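PDB 3MT1: putative carboxynorspermidine decarboxylase protein from Sinorhizobium meliloti, which probably catalyses the pyridoxal 5'-phosphate-dependent decarboxylation of carboxynorspermidine and carboxyspermidine to norspermidine and spermidine. Local coordinates for residues S261-E264 with L270-Y273. Sequence-based numbering, arbitrary orientation.
Sequences SSIE and LLIY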
ATOM      1  N   SER B 261     -12.484   6.282   5.304  1.00 32.58           N
ATOM      2  CA  SER B 261     -11.144   5.768   5.277  1.00 32.68           C
ATOM      3  C   SER B 261     -11.185   4.485   4.466  1.00 33.77           C
ATOM      4  O   SER B 261     -12.259   4.082   4.012  1.00 35.60           O
ATOM      5  CB  SER B 261     -10.701   5.467   6.709  1.00 32.78           C
ATOM      6  OG  SER B 261      -9.375   4.984   6.789  1.00 30.03           O
ATOM      7  N   SER B 262     -10.036   3.828   4.310  1.00 33.88           N
ATOM      8  CA  SER B 262      -9.910   2.589   3.540  1.00 34.21           C
ATOM      9  C   SER B 262      -8.765   1.730   4.096  1.00 34.18           C
ATOM     10  O   SER B 262      -7.645   2.224   4.278  1.00 33.77           O
ATOM     11  CB  SER B 262      -9.628   2.959   2.092  1.00 34.60           C
ATOM     12  OG  SER B 262      -9.440   1.836   1.272  1.00 37.66           O
ATOM     13  N   ILE B 263      -9.031   0.452   4.380  1.00 34.45           N
ATOM     14  CA  ILE B 263      -7.950  -0.406   4.855  1.00 34.34           C
ATOM     15  C   ILE B 263      -6.825  -0.544   3.839  1.00 34.51           C
ATOM     16  O   ILE B 263      -5.670  -0.697   4.234  1.00 34.89           O
ATOM     17  CB  ILE B 263      -8.390  -1.815   5.367  1.00 35.48           C
ATOM     18  CG1 ILE B 263      -9.063  -2.651   4.270  1.00 35.45           C
ATOM     19  CG2 ILE B 263      -9.291  -1.693   6.565  1.00 35.95           C
ATOM     20  CD1 ILE B 263      -8.984  -4.112   4.543  1.00 32.57           C
ATOM     21  N   GLU B 264      -7.134  -0.449   2.545  1.00 33.95           N
ATOM     22  CA  GLU B 264      -6.077  -0.581   1.565  1.00 34.31           C
ATOM     23  C   GLU B 264      -5.119   0.602   1.626  1.00 33.42           C
ATOM     24  O   GLU B 264      -3.895   0.440   1.496  1.00 33.40           O
ATOM     25  CB  GLU B 264      -6.593  -0.798   0.124  1.00 35.07           C
ATOM     26  CG  GLU B 264      -5.421  -1.067  -0.817  1.00 36.77           C
ATOM     27  CD  GLU B 264      -5.817  -1.605  -2.169  1.00 40.39           C
ATOM     28  OE1 GLU B 264      -6.942  -2.104  -2.300  1.00 46.89           O
ATOM     29  OE2 GLU B 264      -5.018  -1.503  -3.117  1.00 39.23           O
ATOM     30  N   LEU B 270      -3.914  -4.859   7.482  1.00 35.07           N
ATOM     31  CA  LEU B 270      -5.208  -5.538   7.627  1.00 35.51           C
ATOM     32  C   LEU B 270      -5.657  -6.192   6.349  1.00 36.18           C
ATOM     33  O   LEU B 270      -6.213  -7.293   6.368  1.00 38.12           O
ATOM     34  CB  LEU B 270      -6.326  -4.617   8.127  1.00 34.55           C
ATOM     35  CG  LEU B 270      -6.007  -3.835   9.409  1.00 33.30           C
ATOM     36  CD1 LEU B 270      -7.236  -3.072   9.851  1.00 28.34           C
ATOM     37  CD2 LEU B 270      -5.451  -4.789  10.526  1.00 32.40           C
ATOM     38  N   LEU B 271      -5.439  -5.518   5.225  1.00 34.97           N
ATOM     39  CA  LEU B 271      -5.802  -6.125   3.985  1.00 34.52           C
ATOM     40  C   LEU B 271      -4.835  -7.260   3.678  1.00 35.70           C
ATOM     41  O   LEU B 271      -5.281  -8.356   3.379  1.00 37.79           O
ATOM     42  CB  LEU B 271      -5.876  -5.103   2.859  1.00 33.81           C
ATOM     43  CG  LEU B 271      -6.274  -5.675   1.484  1.00 34.36           C
ATOM     44  CD1 LEU B 271      -7.637  -6.394   1.512  1.00 30.73           C
ATOM     45  CD2 LEU B 271      -6.279  -4.576   0.436  1.00 35.29           C
ATOM     46  N   ILE B 272      -3.532  -7.007   3.770  1.00 34.64           N
ATOM     47  CA  ILE B 272      -2.504  -8.001   3.409  1.00 35.79           C
ATOM     48  C   ILE B 272      -2.639  -9.354   4.128  1.00 37.10           C
ATOM     49  O   ILE B 272      -2.526 -10.429   3.516  1.00 38.80           O
ATOM     50  CB  ILE B 272      -1.075  -7.485   3.681  1.00 34.93           C
ATOM     51  CG1 ILE B 272      -0.800  -6.212   2.897  1.00 34.36           C
ATOM     52  CG2 ILE B 272      -0.088  -8.526   3.251  1.00 37.35           C
ATOM     53  CD1 ILE B 272       0.594  -5.605   3.140  1.00 32.90           C
ATOM     54  N   TYR B 273      -2.850  -9.276   5.426  1.00 36.18           N
ATOM     55  CA  TYR B 273      -2.911 -10.449   6.251  1.00 38.69           C
ATOM     56  C   TYR B 273      -4.337 -10.906   6.514  1.00 39.35           C
ATOM     57  O   TYR B 273      -4.543 -11.930   7.154  1.00 40.82           O
ATOM     58  CB  TYR B 273      -2.096 -10.222   7.536  1.00 38.85           C
ATOM     59  CG  TYR B 273      -0.665  -9.949   7.165  1.00 40.70           C
ATOM     60  CD1 TYR B 273       0.125 -10.952   6.631  1.00 44.18           C
ATOM     61  CD2 TYR B 273      -0.128  -8.675   7.271  1.00 42.76           C
ATOM     62  CE1 TYR B 273       1.409 -10.710   6.234  1.00 46.77           C
ATOM     63  CE2 TYR B 273       1.173  -8.422   6.896  1.00 43.12           C
ATOM     64  CZ  TYR B 273       1.930  -9.446   6.369  1.00 45.07           C
ATOM     65  OH  TYR B 273       3.219  -9.213   5.974  1.00 47.60           O
TER
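I263 meets L270 and L271 with a different branch for each, while S262, at the N-cap position, stands right before helix 263-266. The OG of S262 is hydrogen-bonded to OD2 of D299, whose other carboxylate oxygen, OD1, takes the backbone N-H of I263. From this first turn I263 points its CB toward the second helix. With chi1 at 61° its CG1 is flanked by N and C of the backbone, and the near-extended chi2 (157°) carries I263 CD1 to the root of L271, 3.7 Å from L271 CB and 3.8 Å from L271 CA. The other branch reaches L270 more lightly, I263 CG2 standing 4.1 Å from L270 CD1; both leucine side chains cross I263 at about a right angle. The pair of short helices, 263-266 and 268-273, follows strand 255-259 of the mixed sheet that accompanies the eight-stranded parallel barrel, the two-domain fold of class-II (fold type III) decarboxylases. D269, a predicted substrate-binding residue, directly precedes L270, so the contact lies beside the probable active site. E264 is the nearest backbone neighbour of L271, with 6.1 Å between their CA atoms. Its extended side chain, CG anti to the backbone N (chi1 -174°), runs past a single methyl: L271 CD2 is 3.8 Å from both E264 CB and E264 CG, and 3.7 Å from E264 OE1. E264 OE2 forms a salt bridge with K328 of the second subunit, and L271 also packs on I272 of that subunit.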